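Local coordinates for protein arginine kinase (PDB 4RF6) that catalyses the reversible transfer of a phosphate group from ATP to L-arginine, giving phospho-L-arginine and ADP, with two phosphagen kinase units joined in one chain, at residues A[443-448]-A[452-457]; A[513-518]-A[577-582]; A[585-590]-A[616-621]. All coordinates share one frame; numbering follows the deposited sequence.

Interaction 1 (A[443-448]-A[452-457])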
loop_
_atom_site.group_PDB
_atom_site.type_symbol
_atom_site.label_atom_id
_atom_site.label_comp_id
_atom_site.label_asym_id
_atom_site.label_seq_id
_atom_site.Cartn_x
_atom_site.Cartn_y
_atom_site.Cartn_z
ATOM N N LYS A 443 -20.853 14.194 24.334
ATOM C CA LYS A 443 -20.142 15.034 25.292
ATOM C C LYS A 443 -18.928 15.718 24.668
ATOM O O LYS A 443 -18.630 16.874 24.973
ATOM C CB LYS A 443 -19.721 14.210 26.515
ATOM C CG LYS A 443 -20.893 13.804 27.405
ATOM C CD LYS A 443 -20.473 12.837 28.509
ATOM C CE LYS A 443 -21.686 12.341 29.308
ATOM N NZ LYS A 443 -22.625 11.518 28.478
ATOM N N ILE A 444 -18.222 15.006 23.796
ATOM C CA ILE A 444 -17.053 15.584 23.128
ATOM C C ILE A 444 -17.462 16.594 22.060
ATOM O O ILE A 444 -16.853 17.661 21.943
ATOM C CB ILE A 444 -16.135 14.495 22.544
ATOM C CG1 ILE A 444 -15.351 13.827 23.668
ATOM C CG2 ILE A 444 -15.150 15.078 21.551
ATOM C CD1 ILE A 444 -15.179 12.358 23.470
ATOM N N VAL A 445 -18.504 16.270 21.295
ATOM C CA VAL A 445 -19.020 17.205 20.293
ATOM C C VAL A 445 -19.464 18.523 20.932
ATOM O O VAL A 445 -19.094 19.607 20.468
ATOM C CB VAL A 445 -20.195 16.607 19.504
ATOM C CG1 VAL A 445 -20.946 17.703 18.753
ATOM C CG2 VAL A 445 -19.703 15.545 18.540
ATOM N N GLU A 446 -20.254 18.425 21.999
ATOM C CA GLU A 446 -20.813 19.610 22.643
ATOM C C GLU A 446 -19.768 20.370 23.452
ATOM O O GLU A 446 -19.959 21.542 23.783
ATOM C CB GLU A 446 -22.025 19.245 23.510
ATOM C CG GLU A 446 -23.256 18.822 22.701
ATOM C CD GLU A 446 -24.487 18.575 23.565
ATOM O OE1 GLU A 446 -24.338 18.442 24.801
ATOM O OE2 GLU A 446 -25.605 18.513 22.997
ATOM N N ASP A 447 -18.662 19.709 23.775
ATOM C CA ASP A 447 -17.571 20.392 24.461
ATOM C C ASP A 447 -16.766 21.203 23.450
ATOM O O ASP A 447 -16.614 22.422 23.597
ATOM C CB ASP A 447 -16.671 19.393 25.192
ATOM C CG ASP A 447 -15.697 20.069 26.153
ATOM O OD1 ASP A 447 -14.951 20.977 25.723
ATOM O OD2 ASP A 447 -15.688 19.686 27.342
ATOM N N TYR A 448 -16.261 20.533 22.417
ATOM C CA TYR A 448 -15.429 21.205 21.427
ATOM C C TYR A 448 -16.220 22.245 20.641
ATOM O O TYR A 448 -15.679 23.289 20.274
ATOM C CB TYR A 448 -14.780 20.209 20.454
ATOM C CG TYR A 448 -13.941 20.908 19.397
ATOM C CD1 TYR A 448 -12.616 21.246 19.650
ATOM C CD2 TYR A 448 -14.482 21.258 18.159
ATOM C CE1 TYR A 448 -11.844 21.898 18.698
ATOM C CE2 TYR A 448 -13.719 21.912 17.201
ATOM C CZ TYR A 448 -12.402 22.227 17.478
ATOM O OH TYR A 448 -11.638 22.870 16.536
ATOM N N TYR A 452 -22.829 24.997 20.804
ATOM C CA TYR A 452 -23.784 24.131 20.094
ATOM C C TYR A 452 -24.326 22.977 20.938
ATOM O O TYR A 452 -23.582 22.321 21.687
ATOM C CB TYR A 452 -23.165 23.582 18.802
ATOM C CG TYR A 452 -24.073 22.656 18.014
ATOM C CD1 TYR A 452 -25.084 23.169 17.212
ATOM C CD2 TYR A 452 -23.906 21.277 18.062
ATOM C CE1 TYR A 452 -25.906 22.349 16.488
ATOM C CE2 TYR A 452 -24.729 20.431 17.334
ATOM C CZ TYR A 452 -25.729 20.984 16.550
ATOM O OH TYR A 452 -26.565 20.183 15.817
ATOM N N LYS A 453 -25.633 22.737 20.820
ATOM C CA LYS A 453 -26.256 21.569 21.432
ATOM C C LYS A 453 -26.817 20.689 20.323
ATOM O O LYS A 453 -27.445 21.193 19.394
ATOM C CB LYS A 453 -27.389 21.968 22.379
ATOM C CG LYS A 453 -27.048 23.076 23.358
ATOM C CD LYS A 453 -25.880 22.702 24.260
ATOM C CE LYS A 453 -25.468 23.899 25.124
ATOM N NZ LYS A 453 -24.318 23.588 26.019
ATOM N N LEU A 454 -26.583 19.382 20.413
ATOM C CA LEU A 454 -27.055 18.443 19.393
ATOM C C LEU A 454 -28.572 18.481 19.226
ATOM O O LEU A 454 -29.090 18.201 18.146
ATOM C CB LEU A 454 -26.577 17.021 19.712
ATOM C CG LEU A 454 -25.076 16.822 19.501
ATOM C CD1 LEU A 454 -24.525 15.732 20.398
ATOM C CD2 LEU A 454 -24.770 16.506 18.044
ATOM N N ALA A 455 -29.279 18.828 20.299
ATOM C CA ALA A 455 -30.730 19.003 20.242
ATOM C C ALA A 455 -31.134 20.120 19.271
ATOM O O ALA A 455 -32.203 20.062 18.666
ATOM C CB ALA A 455 -31.283 19.274 21.621
ATOM N N ASN A 456 -30.285 21.135 19.123
ATOM C CA ASN A 456 -30.559 22.230 18.184
ATOM C C ASN A 456 -30.613 21.754 16.744
ATOM O O ASN A 456 -31.344 22.310 15.912
ATOM C CB ASN A 456 -29.468 23.301 18.237
ATOM C CG ASN A 456 -29.315 23.932 19.601
ATOM O OD1 ASN A 456 -28.295 24.567 19.885
ATOM N ND2 ASN A 456 -30.316 23.772 20.450
ATOM N N LYS A 457 -29.787 20.753 16.455
ATOM C CA LYS A 457 -29.579 20.265 15.095
ATOM C C LYS A 457 -28.950 21.320 14.185
ATOM O O LYS A 457 -28.820 22.491 14.554
ATOM C CB LYS A 457 -30.859 19.658 14.522
ATOM C CG LYS A 457 -31.266 18.418 15.318
ATOM C CD LYS A 457 -32.582 17.830 14.877
ATOM C CE LYS A 457 -32.790 16.484 15.565
ATOM N NZ LYS A 457 -33.976 15.762 15.036
HETATM O O HOH W 1 -22.238 23.020 23.760
#
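The carboxylate of Glu446 is wedged against the chain at Lys453 and Leu454. CA of Lys453 lies on one side of its plane, CD1 of Leu454 lies on the other, and the backbone N of Leu454 approaches close to the plane at the OE2 end. The second flat group, the Tyr452 ring, has the carbonyl carbon of Lys457 in plane at its edge. Across the contact, Leu454 N donates to Glu446 OE2 at 2.9 Å. The bond is fairly straight, 162° at the hydrogen, and uses the anti lone pair, the one turned away from OE1. The extended chain of Glu446 (chi2 -175°) carries the carboxylate out to this point from the last turn of the helix, and Glu446 CG passes 3.7 Å from Tyr452 O. The bond thus illustrates how an acidic side chain near a helix end can hold the loop that folds back after it. Water 1 makes a second bridge: it donates to Glu446 O (2.7 Å) and Tyr452 O (2.6 Å) and accepts from Lys453 NZ. The ammonium group of Lys453, at NZ, stays 5.3 Å from Glu446 OE1, too far for a salt bridge, although the opposite charges probably attract weakly. Beside this polar group, Val445 CG1 meets Leu454 CD2 at 4.1 Å, the two side chains crossing nearly at right angles. Helix 438-448 is held on another flank by helix 385-389, where Asp447 bridges to Lys388. Tyr452 OH bonds to Ala623 O, in the turn between strands 620-621 and 625-626.

Interaction 2 (A[513-518]-A[577-582]); sequences GVLSSL and FLVWIN
Leu515 reaches Val579 and Ile581 through one methyl, and its torsions explain how: CG is anti to the carbonyl carbon (chi1 -66°), and chi2 of -175° then extends CD1 straight outward from the helix. That methyl meets Val579 tip to tip, 4.0 Å from CB and 4.1 Å from CG1, so it sits over the fork of the branched side chain. Ile581 comes from farther along the strand with its own chain extended (chi2 180°), bringing its CD1 to 4.1 Å from the same Leu515 CD1. The contact is a worked case of helix-on-sheet packing in the catalytic domain of guanido kinases: helix 501-516 lies over the large antiparallel sheet, and alternate residues of strand 577-581 turn their side chains toward it. Beyond the helix, Leu518 adds a third point, its CD1 lying obliquely to the Phe577 ring, 4.2 Å from CE2. The polar groups of this turn are used locally. Ser516 OG donates to Gly513 O, and Val514 O receives both the N and the OG of Ser517, the latter at 2.7 Å. Phe570 of the adjacent strand touches Leu515 and Phe577, and Ala608 of helix 598-616 meets the Phe577 ring.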
loop_
_atom_site.group_PDB
_atom_site.type_symbol
_atom_site.label_atom_id
_atom_site.label_comp_id
_atom_site.label_asym_id
_atom_site.label_seq_id
_atom_site.Cartn_x
_atom_site.Cartn_y
_atom_site.Cartn_z
ATOM N N GLY A 513 -13.485 10.030 -10.949
ATOM C CA GLY A 513 -14.494 10.042 -11.997
ATOM C C GLY A 513 -15.245 11.360 -12.092
ATOM O O GLY A 513 -15.308 11.977 -13.165
ATOM N N VAL A 514 -15.811 11.796 -10.969
ATOM C CA VAL A 514 -16.521 13.068 -10.922
ATOM C C VAL A 514 -15.588 14.228 -11.256
ATOM O O VAL A 514 -15.926 15.089 -12.075
ATOM C CB VAL A 514 -17.160 13.315 -9.538
ATOM C CG1 VAL A 514 -17.881 14.648 -9.525
ATOM C CG2 VAL A 514 -18.124 12.195 -9.181
ATOM N N LEU A 515 -14.407 14.241 -10.637
ATOM C CA LEU A 515 -13.473 15.353 -10.810
ATOM C C LEU A 515 -13.004 15.506 -12.262
ATOM O O LEU A 515 -12.857 16.623 -12.758
ATOM C CB LEU A 515 -12.278 15.222 -9.859
ATOM C CG LEU A 515 -12.553 15.331 -8.357
ATOM C CD1 LEU A 515 -11.254 15.310 -7.571
ATOM C CD2 LEU A 515 -13.346 16.588 -8.042
ATOM N N SER A 516 -12.780 14.382 -12.937
ATOM C CA SER A 516 -12.318 14.398 -14.322
ATOM C C SER A 516 -13.408 14.906 -15.278
ATOM O O SER A 516 -13.119 15.312 -16.405
ATOM C CB SER A 516 -11.853 13.002 -14.745
ATOM O OG SER A 516 -12.953 12.118 -14.863
ATOM N N SER A 517 -14.656 14.888 -14.818
ATOM C CA SER A 517 -15.790 15.303 -15.641
ATOM C C SER A 517 -16.067 16.795 -15.493
ATOM O O SER A 517 -16.908 17.352 -16.202
ATOM C CB SER A 517 -17.045 14.527 -15.250
ATOM O OG SER A 517 -17.649 15.100 -14.102
ATOM N N LEU A 518 -15.365 17.437 -14.563
ATOM C CA LEU A 518 -15.587 18.854 -14.287
ATOM C C LEU A 518 -15.140 19.733 -15.455
ATOM O O LEU A 518 -14.056 19.546 -16.010
ATOM C CB LEU A 518 -14.873 19.273 -12.998
ATOM C CG LEU A 518 -15.429 18.679 -11.700
ATOM C CD1 LEU A 518 -14.686 19.217 -10.487
ATOM C CD2 LEU A 518 -16.912 18.963 -11.583
ATOM N N PHE A 577 -8.567 25.895 -7.370
ATOM C CA PHE A 577 -9.380 24.796 -6.867
ATOM C C PHE A 577 -8.513 23.564 -6.617
ATOM O O PHE A 577 -7.786 23.110 -7.505
ATOM C CB PHE A 577 -10.507 24.472 -7.850
ATOM C CG PHE A 577 -11.396 23.348 -7.404
ATOM C CD1 PHE A 577 -12.267 23.521 -6.337
ATOM C CD2 PHE A 577 -11.367 22.124 -8.054
ATOM C CE1 PHE A 577 -13.089 22.488 -5.919
ATOM C CE2 PHE A 577 -12.183 21.085 -7.648
ATOM C CZ PHE A 577 -13.049 21.268 -6.579
ATOM N N LEU A 578 -8.593 23.029 -5.403
ATOM C CA LEU A 578 -7.722 21.941 -4.992
ATOM C C LEU A 578 -8.508 20.894 -4.212
ATOM O O LEU A 578 -9.321 21.232 -3.345
ATOM C CB LEU A 578 -6.582 22.491 -4.131
ATOM C CG LEU A 578 -5.628 21.473 -3.510
ATOM C CD1 LEU A 578 -4.806 20.791 -4.597
ATOM C CD2 LEU A 578 -4.728 22.141 -2.487
ATOM N N VAL A 579 -8.279 19.622 -4.530
ATOM C CA VAL A 579 -8.896 18.526 -3.788
ATOM C C VAL A 579 -7.838 17.537 -3.314
ATOM O O VAL A 579 -6.965 17.128 -4.085
ATOM C CB VAL A 579 -9.937 17.769 -4.635
ATOM C CG1 VAL A 579 -10.622 16.699 -3.799
ATOM C CG2 VAL A 579 -10.971 18.726 -5.201
ATOM N N TRP A 580 -7.904 17.168 -2.039
ATOM C CA TRP A 580 -7.110 16.057 -1.536
ATOM C C TRP A 580 -8.033 14.866 -1.353
ATOM O O TRP A 580 -9.109 14.995 -0.758
ATOM C CB TRP A 580 -6.447 16.409 -0.210
ATOM C CG TRP A 580 -5.292 17.344 -0.349
ATOM C CD1 TRP A 580 -4.712 17.774 -1.513
ATOM C CD2 TRP A 580 -4.576 17.978 0.716
ATOM N NE1 TRP A 580 -3.676 18.632 -1.230
ATOM C CE2 TRP A 580 -3.571 18.775 0.129
ATOM C CE3 TRP A 580 -4.688 17.950 2.112
ATOM C CZ2 TRP A 580 -2.677 19.538 0.891
ATOM C CZ3 TRP A 580 -3.801 18.705 2.867
ATOM C CH2 TRP A 580 -2.811 19.491 2.255
ATOM N N ILE A 581 -7.617 13.710 -1.867
ATOM C CA ILE A 581 -8.430 12.501 -1.778
ATOM C C ILE A 581 -7.859 11.503 -0.776
ATOM O O ILE A 581 -6.693 11.099 -0.877
ATOM C CB ILE A 581 -8.594 11.829 -3.153
ATOM C CG1 ILE A 581 -9.188 12.819 -4.156
ATOM C CG2 ILE A 581 -9.481 10.592 -3.043
ATOM C CD1 ILE A 581 -9.398 12.236 -5.547
ATOM N N ASN A 582 -8.693 11.122 0.192
ATOM C CA ASN A 582 -8.342 10.127 1.201
ATOM C C ASN A 582 -7.139 10.498 2.065
ATOM O O ASN A 582 -6.377 9.626 2.490
ATOM C CB ASN A 582 -8.165 8.738 0.563
ATOM C CG ASN A 582 -9.493 8.102 0.182
ATOM O OD1 ASN A 582 -10.474 8.232 0.905
ATOM N ND2 ASN A 582 -9.526 7.416 -0.964
#

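Interaction 3 (A[585-590]-A[616-621])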
loop_
_atom_site.group_PDB
_atom_site.type_symbol
_atom_site.label_atom_id
_atom_site.label_comp_id
_atom_site.label_asym_id
_atom_site.label_seq_id
_atom_site.Cartn_x
_atom_site.Cartn_y
_atom_site.Cartn_z
ATOM N N ASP A 585 -9.680 13.248 5.783
ATOM C CA ASP A 585 -11.028 12.901 5.364
ATOM C C ASP A 585 -10.949 12.388 3.932
ATOM O O ASP A 585 -9.915 12.520 3.267
ATOM C CB ASP A 585 -11.958 14.114 5.443
ATOM C CG ASP A 585 -12.297 14.496 6.868
ATOM O OD1 ASP A 585 -13.184 13.841 7.455
ATOM O OD2 ASP A 585 -11.677 15.446 7.395
ATOM N N GLN A 586 -12.036 11.795 3.460
ATOM C CA GLN A 586 -12.050 11.242 2.116
ATOM C C GLN A 586 -11.925 12.367 1.098
ATOM O O GLN A 586 -11.253 12.223 0.073
ATOM C CB GLN A 586 -13.311 10.393 1.931
ATOM C CG GLN A 586 -13.271 9.157 2.852
ATOM C CD GLN A 586 -14.629 8.551 3.160
ATOM O OE1 GLN A 586 -15.620 8.817 2.478
ATOM N NE2 GLN A 586 -14.674 7.721 4.198
ATOM N N LEU A 587 -12.536 13.505 1.423
ATOM C CA LEU A 587 -12.465 14.700 0.592
ATOM C C LEU A 587 -12.086 15.935 1.400
ATOM O O LEU A 587 -12.740 16.260 2.402
ATOM C CB LEU A 587 -13.806 14.951 -0.095
ATOM C CG LEU A 587 -14.248 13.880 -1.082
ATOM C CD1 LEU A 587 -15.684 14.093 -1.512
ATOM C CD2 LEU A 587 -13.321 13.906 -2.288
ATOM N N ARG A 588 -11.028 16.617 0.968
ATOM C CA ARG A 588 -10.762 17.970 1.442
ATOM C C ARG A 588 -10.805 18.878 0.222
ATOM O O ARG A 588 -10.005 18.732 -0.709
ATOM C CB ARG A 588 -9.413 18.071 2.144
ATOM C CG ARG A 588 -9.228 19.403 2.853
ATOM C CD ARG A 588 -7.765 19.735 3.057
ATOM N NE ARG A 588 -7.377 19.675 4.461
ATOM C CZ ARG A 588 -6.455 20.464 5.007
ATOM N NH1 ARG A 588 -5.834 21.370 4.263
ATOM N NH2 ARG A 588 -6.157 20.351 6.295
ATOM N N ILE A 589 -11.756 19.804 0.224
ATOM C CA ILE A 589 -12.085 20.565 -0.975
ATOM C C ILE A 589 -11.823 22.044 -0.730
ATOM O O ILE A 589 -12.383 22.626 0.200
ATOM C CB ILE A 589 -13.550 20.322 -1.375
ATOM C CG1 ILE A 589 -13.831 18.814 -1.391
ATOM C CG2 ILE A 589 -13.849 20.957 -2.731
ATOM C CD1 ILE A 589 -15.280 18.418 -1.640
ATOM N N ILE A 590 -10.970 22.645 -1.560
ATOM C CA ILE A 590 -10.453 23.987 -1.290
ATOM C C ILE A 590 -10.570 24.950 -2.475
ATOM O O ILE A 590 -10.066 24.669 -3.566
ATOM C CB ILE A 590 -8.973 23.923 -0.865
ATOM C CG1 ILE A 590 -8.783 22.939 0.291
ATOM C CG2 ILE A 590 -8.454 25.308 -0.483
ATOM C CD1 ILE A 590 -7.339 22.739 0.698
ATOM N N LEU A 616 -22.384 11.650 -5.939
ATOM C CA LEU A 616 -21.909 10.665 -4.964
ATOM C C LEU A 616 -22.669 10.642 -3.644
ATOM O O LEU A 616 -22.817 9.582 -3.027
ATOM C CB LEU A 616 -20.421 10.889 -4.669
ATOM C CG LEU A 616 -19.480 10.830 -5.871
ATOM C CD1 LEU A 616 -18.038 11.067 -5.446
ATOM C CD2 LEU A 616 -19.610 9.498 -6.583
ATOM N N GLY A 617 -23.120 11.809 -3.193
ATOM C CA GLY A 617 -23.706 11.929 -1.865
ATOM C C GLY A 617 -22.643 12.027 -0.778
ATOM O O GLY A 617 -21.550 11.460 -0.914
ATOM N N PHE A 618 -22.963 12.743 0.299
ATOM C CA PHE A 618 -22.057 12.901 1.439
ATOM C C PHE A 618 -22.653 12.279 2.694
ATOM O O PHE A 618 -23.873 12.139 2.798
ATOM C CB PHE A 618 -21.791 14.386 1.706
ATOM C CG PHE A 618 -21.149 15.104 0.560
ATOM C CD1 PHE A 618 -20.161 14.489 -0.199
ATOM C CD2 PHE A 618 -21.540 16.396 0.234
ATOM C CE1 PHE A 618 -19.568 15.159 -1.266
ATOM C CE2 PHE A 618 -20.952 17.069 -0.823
ATOM C CZ PHE A 618 -19.968 16.452 -1.579
ATOM N N GLN A 619 -21.792 11.911 3.643
ATOM C CA GLN A 619 -22.242 11.458 4.956
ATOM C C GLN A 619 -22.696 12.669 5.773
ATOM O O GLN A 619 -21.969 13.665 5.888
ATOM C CB GLN A 619 -21.123 10.704 5.673
ATOM C CG GLN A 619 -20.618 9.496 4.877
ATOM C CD GLN A 619 -19.597 8.664 5.627
ATOM O OE1 GLN A 619 -19.685 8.492 6.847
ATOM N NE2 GLN A 619 -18.624 8.130 4.894
ATOM N N HIS A 620 -23.893 12.578 6.342
ATOM C CA HIS A 620 -24.564 13.752 6.896
ATOM C C HIS A 620 -25.668 13.292 7.843
ATOM O O HIS A 620 -26.362 12.319 7.554
ATOM C CB HIS A 620 -25.172 14.546 5.731
ATOM C CG HIS A 620 -25.803 15.848 6.122
ATOM N ND1 HIS A 620 -27.129 15.955 6.485
ATOM C CD2 HIS A 620 -25.301 17.106 6.159
ATOM C CE1 HIS A 620 -27.411 17.219 6.751
ATOM N NE2 HIS A 620 -26.319 17.939 6.557
ATOM N N THR A 621 -25.814 13.963 8.983
ATOM C CA THR A 621 -26.991 13.764 9.838
ATOM C C THR A 621 -27.577 15.119 10.206
ATOM O O THR A 621 -26.903 16.143 10.062
ATOM C CB THR A 621 -26.672 12.985 11.136
ATOM O OG1 THR A 621 -25.860 13.792 11.999
ATOM C CG2 THR A 621 -25.962 11.677 10.827
#
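The start of a strand in the large antiparallel sheet, at Leu587, faces the turn that leaves a helix packed on that sheet, at Phe618. Helix 598-616 closes at Leu616, and Gly617, with a positive phi of 80°, redirects the chain toward strand 620-621. Two side-chain pairs then span the gap. In the apolar one, Leu587 CD1 lies 4.0 Å from Phe618 CE1, approaching the ring obliquely, with the side chains crossing at about a right angle. With its CG beside the backbone N (chi1 -61°), Phe618 lays its ring back against Val609 and Ile612 of the helix just left behind; Leu587 in turn touches Val511 of helix 501-516. One hydrophobic patch therefore joins strand, turn and two helices. The second pair is polar. At 3.9 Å, Gln586 OE1 and Gln619 NE2 are neighbours but too far apart for a hydrogen bond; the amide planes are turned 53° from each other. Their bonds go instead to the loop that follows strand 479-488: Gln586 OE1 accepts from Val490 N and its NE2 donates to Ala494 O, while Gln619 NE2 donates to both Val490 O and Ala494 O. Ala494 O is thus shared by the two glutamines, and each amide is fixed in rotation by backbone groups of known polarity. Chemically, the buried amides give partners to Val490 N, Val490 O and Ala494 O, which probably helps to keep this loop in place, and the pair is linked through the loop rather than directly.

How the interactions relate
Interactions 2 and 3 lie 12 Å apart between centres and share one sheet: strands 577-581 and 587-594 are neighbours, joined by Leu578 O to Ile590 N (2.8 Å) and Trp580 N to Arg588 O (2.9 Å). Both also lean on helix 501-516, whose Val511 touches Ile581 and Leu587. Interaction 1 is more remote, with its nearest atoms about 7 Å from interaction 3 and about 16 Å from interaction 2. The short hairpin that begins in 616-621 runs on to Ala623, whose O bonds Tyr452 OH of interaction 1. All three contacts belong to the second repeat, whereas the substrate and ATP sites inferred for this enzyme are assigned to residues of the first.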